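Local atomic coordinates of virulence protein vsdE (Salmonella enterica, PDB entry 5LQ6), a protein that acts as a cysteine hydrolase effector that suppresses host immune responses and contributes to Salmonella virulence. Residues S163-V171 and Y180-K188. The protein carries 4 engineered substitutions. Residues are numbered along the deposited sequence; the frame is centred on the assembly and turned at random.
Sequences SRHDFNAVV and YVQFIDSWK. Engineered in segment 163-171: Ser163 (natural residue Cys).
His165 and Asp185 meet at the open end of an antiparallel beta hairpin, strands 163-171 and 180-184, in a papain-like (clan CA) cysteine hydrolase fold. With Cys76, which the imidazole touches on helix 76-89, they have charge-relay geometry consistent with the Cys-His-Asp triad of a cysteine hydrolase. The two side chains approach from opposite directions: His165 NE2 donates to Asp185 OD2 at 2.6 Å, nearly straight (169°), with the oxygen in the ring plane and approached on its syn side, the carboxylate twisted against the ring. His165 chi1 of -174° swings the ring away from its own backbone N and carries its CE1-NE2 edge toward the turn 185-188. There His165 CE1 points at the face of Trp187, 3.4 Å from Trp187 CE3, an offset edge-to-face pair; Tyr155 also stacks on the imidazole. Asp185 OD1 accepts a hydrogen bond from a water that also donates to Asp166 O, and weak bonds from Trp187 N and Lys188 N, so the group is held from both oxygens. Farther along, Asn168 pairs with Ile184 and Val170 with Gln182 through two backbone bonds each. Between them Ala169 CB lies 3.8 Å from Phe183 CD1, and Val181 CG1 sits over the centre of the Phe183 ring. Phe167 CG lies between the backbone N and the carbonyl carbon (chi1 54°), and the ring edge CE2 comes within 3.9 Å of Phe183 CD1. Towards helix 55-65, Ile184 CD1 reaches Val170 CG2 at 3.8 Å. Gln182, bent at chi2, turns back: OE1 accepts from Arg55 NE, and NE2 donates to Phe183 O at 2.9 Å, with that oxygen in the plane of the Gln182 amide.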
loop_
_atom_site.group_PDB
_atom_site.type_symbol
_atom_site.label_atom_id
_atom_site.label_comp_id
_atom_site.label_asym_id
_atom_site.label_seq_id
_atom_site.Cartn_x
_atom_site.Cartn_y
_atom_site.Cartn_z
ATOM N N SER A 163 -8.325 -3.991 13.987
ATOM C CA SER A 163 -7.323 -2.991 14.053
ATOM C C SER A 163 -7.158 -2.319 12.665
ATOM O O SER A 163 -7.577 -2.860 11.659
ATOM C CB SER A 163 -5.973 -3.563 14.496
ATOM O OG SER A 163 -5.745 -4.802 13.867
ATOM N N ARG A 164 -6.505 -1.177 12.650
ATOM C CA ARG A 164 -6.209 -0.478 11.410
ATOM C C ARG A 164 -5.159 -1.279 10.673
ATOM O O ARG A 164 -4.164 -1.713 11.262
ATOM C CB ARG A 164 -5.644 0.899 11.710
ATOM C CG ARG A 164 -4.899 1.532 10.524
ATOM C CD ARG A 164 -5.698 2.457 9.682
ATOM N NE ARG A 164 -4.903 2.909 8.524
ATOM C CZ ARG A 164 -3.910 3.803 8.555
ATOM N NH1 ARG A 164 -3.460 4.321 9.702
ATOM N NH2 ARG A 164 -3.359 4.198 7.426
ATOM N N HIS A 165 -5.354 -1.445 9.374
ATOM C CA HIS A 165 -4.399 -2.178 8.571
ATOM C C HIS A 165 -4.358 -1.588 7.185
ATOM O O HIS A 165 -5.410 -1.420 6.564
ATOM C CB HIS A 165 -4.802 -3.621 8.505
ATOM C CG HIS A 165 -3.825 -4.509 7.815
ATOM N ND1 HIS A 165 -2.495 -4.568 8.135
ATOM C CD2 HIS A 165 -4.003 -5.420 6.823
ATOM C CE1 HIS A 165 -1.902 -5.493 7.392
ATOM N NE2 HIS A 165 -2.790 -6.008 6.588
ATOM N N ASP A 166 -3.152 -1.336 6.681
ATOM C CA ASP A 166 -2.943 -0.946 5.296
ATOM C C ASP A 166 -2.392 -2.109 4.490
ATOM O O ASP A 166 -1.661 -2.929 4.987
ATOM C CB ASP A 166 -1.951 0.215 5.160
ATOM C CG ASP A 166 -2.545 1.593 5.427
ATOM O OD1 ASP A 166 -3.646 1.674 5.993
ATOM O OD2 ASP A 166 -1.887 2.583 5.061
ATOM N N PHE A 167 -2.800 -2.154 3.222
ATOM C CA PHE A 167 -2.340 -3.131 2.255
ATOM C C PHE A 167 -2.484 -2.520 0.859
ATOM O O PHE A 167 -2.715 -1.321 0.738
ATOM C CB PHE A 167 -3.014 -4.490 2.437
ATOM C CG PHE A 167 -4.528 -4.447 2.432
ATOM C CD1 PHE A 167 -5.203 -4.038 3.547
ATOM C CD2 PHE A 167 -5.254 -4.777 1.293
ATOM C CE1 PHE A 167 -6.587 -4.009 3.568
ATOM C CE2 PHE A 167 -6.638 -4.734 1.309
ATOM C CZ PHE A 167 -7.291 -4.328 2.431
ATOM N N ASN A 168 -2.299 -3.296 -0.168
ATOM C CA ASN A 168 -2.211 -2.784 -1.534
ATOM C C ASN A 168 -3.164 -3.481 -2.476
ATOM O O ASN A 168 -3.676 -4.561 -2.202
ATOM C CB ASN A 168 -0.779 -2.895 -2.092
ATOM C CG ASN A 168 0.240 -2.130 -1.266
ATOM O OD1 ASN A 168 0.591 -2.526 -0.160
ATOM N ND2 ASN A 168 0.697 -1.018 -1.816
ATOM N N ALA A 169 -3.459 -2.844 -3.599
ATOM C CA ALA A 169 -4.279 -3.464 -4.626
ATOM C C ALA A 169 -3.723 -2.982 -5.981
ATOM O O ALA A 169 -3.453 -1.784 -6.164
ATOM C CB ALA A 169 -5.723 -3.095 -4.479
ATOM N N VAL A 170 -3.561 -3.912 -6.922
ATOM C CA VAL A 170 -3.112 -3.601 -8.259
ATOM C C VAL A 170 -3.993 -4.303 -9.266
ATOM O O VAL A 170 -4.309 -5.475 -9.112
ATOM C CB VAL A 170 -1.649 -3.988 -8.480
ATOM C CG1 VAL A 170 -1.152 -3.750 -9.902
ATOM C CG2 VAL A 170 -0.707 -3.232 -7.533
ATOM N N VAL A 171 -4.367 -3.582 -10.300
ATOM C CA VAL A 171 -5.119 -4.184 -11.434
ATOM C C VAL A 171 -4.146 -4.859 -12.372
ATOM O O VAL A 171 -3.155 -4.249 -12.838
ATOM C CB VAL A 171 -5.934 -3.103 -12.175
ATOM C CG1 VAL A 171 -6.646 -3.707 -13.375
ATOM C CG2 VAL A 171 -6.905 -2.403 -11.256
ATOM N N TYR A 180 -8.322 -7.648 -13.576
ATOM C CA TYR A 180 -8.800 -8.035 -12.278
ATOM C C TYR A 180 -7.980 -7.363 -11.210
ATOM O O TYR A 180 -6.820 -6.995 -11.422
ATOM C CB TYR A 180 -8.805 -9.567 -12.092
ATOM C CG TYR A 180 -7.472 -10.224 -12.121
ATOM C CD1 TYR A 180 -6.713 -10.373 -10.960
ATOM C CD2 TYR A 180 -6.939 -10.755 -13.274
ATOM C CE1 TYR A 180 -5.489 -10.971 -10.958
ATOM C CE2 TYR A 180 -5.698 -11.353 -13.291
ATOM C CZ TYR A 180 -4.973 -11.520 -12.133
ATOM O OH TYR A 180 -3.760 -12.158 -12.132
ATOM N N VAL A 181 -8.592 -7.215 -10.026
ATOM C CA VAL A 181 -7.872 -6.648 -8.879
ATOM C C VAL A 181 -7.133 -7.753 -8.124
ATOM O O VAL A 181 -7.731 -8.736 -7.727
ATOM C CB VAL A 181 -8.841 -5.963 -7.909
ATOM C CG1 VAL A 181 -8.125 -5.382 -6.701
ATOM C CG2 VAL A 181 -9.579 -4.871 -8.629
ATOM N N GLN A 182 -5.814 -7.569 -7.996
ATOM C CA GLN A 182 -5.026 -8.379 -7.114
ATOM C C GLN A 182 -4.746 -7.619 -5.823
ATOM O O GLN A 182 -3.991 -6.650 -5.833
ATOM C CB GLN A 182 -3.740 -8.812 -7.769
ATOM C CG GLN A 182 -2.855 -9.697 -6.918
ATOM C CD GLN A 182 -3.495 -11.024 -6.638
ATOM O OE1 GLN A 182 -3.750 -11.806 -7.597
ATOM N NE2 GLN A 182 -3.885 -11.275 -5.392
ATOM N N PHE A 183 -5.339 -8.076 -4.736
ATOM C CA PHE A 183 -4.930 -7.580 -3.403
ATOM C C PHE A 183 -3.591 -8.121 -3.061
ATOM O O PHE A 183 -3.266 -9.287 -3.358
ATOM C CB PHE A 183 -6.009 -7.879 -2.385
ATOM C CG PHE A 183 -7.280 -7.101 -2.619
ATOM C CD1 PHE A 183 -7.328 -5.765 -2.362
ATOM C CD2 PHE A 183 -8.439 -7.706 -3.113
ATOM C CE1 PHE A 183 -8.490 -5.003 -2.551
ATOM C CE2 PHE A 183 -9.579 -6.949 -3.306
ATOM C CZ PHE A 183 -9.606 -5.612 -3.026
ATOM N N ILE A 184 -2.790 -7.276 -2.409
ATOM C CA ILE A 184 -1.419 -7.609 -2.016
ATOM C C ILE A 184 -1.264 -7.196 -0.555
ATOM O O ILE A 184 -1.510 -6.053 -0.215
ATOM C CB ILE A 184 -0.352 -6.925 -2.860
ATOM C CG1 ILE A 184 -0.583 -7.142 -4.334
ATOM C CG2 ILE A 184 1.015 -7.380 -2.441
ATOM C CD1 ILE A 184 0.036 -6.073 -5.182
ATOM N N ASP A 185 -0.873 -8.111 0.306
ATOM C CA ASP A 185 -0.627 -7.773 1.722
ATOM C C ASP A 185 0.772 -8.215 2.038
ATOM O O ASP A 185 0.971 -9.361 2.495
ATOM C CB ASP A 185 -1.697 -8.344 2.653
ATOM C CG ASP A 185 -1.617 -7.796 4.038
ATOM O OD1 ASP A 185 -0.567 -7.236 4.395
ATOM O OD2 ASP A 185 -2.627 -7.882 4.765
ATOM N N SER A 186 1.763 -7.336 1.850
ATOM C CA SER A 186 3.161 -7.691 2.049
ATOM C C SER A 186 3.468 -7.941 3.514
ATOM O O SER A 186 4.469 -8.617 3.837
ATOM C CB SER A 186 4.084 -6.654 1.479
ATOM O OG SER A 186 3.944 -5.393 2.159
ATOM N N TRP A 187 2.627 -7.450 4.407
ATOM C CA TRP A 187 2.743 -7.726 5.855
ATOM C C TRP A 187 2.351 -9.136 6.223
ATOM O O TRP A 187 2.893 -9.751 7.173
ATOM C CB TRP A 187 1.896 -6.698 6.602
ATOM C CG TRP A 187 1.794 -6.860 8.066
ATOM C CD1 TRP A 187 2.632 -6.309 8.978
ATOM C CD2 TRP A 187 0.834 -7.606 8.772
ATOM N NE1 TRP A 187 2.243 -6.685 10.241
ATOM C CE2 TRP A 187 1.112 -7.446 10.150
ATOM C CE3 TRP A 187 -0.284 -8.342 8.397
ATOM C CZ2 TRP A 187 0.328 -8.056 11.142
ATOM C CZ3 TRP A 187 -1.084 -8.953 9.416
ATOM C CH2 TRP A 187 -0.738 -8.814 10.746
ATOM N N LYS A 188 1.358 -9.688 5.531
ATOM C CA LYS A 188 0.771 -10.986 5.854
ATOM C C LYS A 188 1.578 -12.044 5.114
ATOM O O LYS A 188 1.180 -12.500 4.034
ATOM C CB LYS A 188 -0.725 -11.013 5.459
ATOM C CG LYS A 188 -1.500 -12.279 5.858
ATOM C CD LYS A 188 -1.903 -12.359 7.318
ATOM C CE LYS A 188 -2.768 -13.576 7.535
ATOM N NZ LYS A 188 -3.200 -13.778 8.952
HETATM O O HOH W 1 0.303 -4.670 4.117
HETATM O O HOH W 2 1.424 -4.529 1.570
#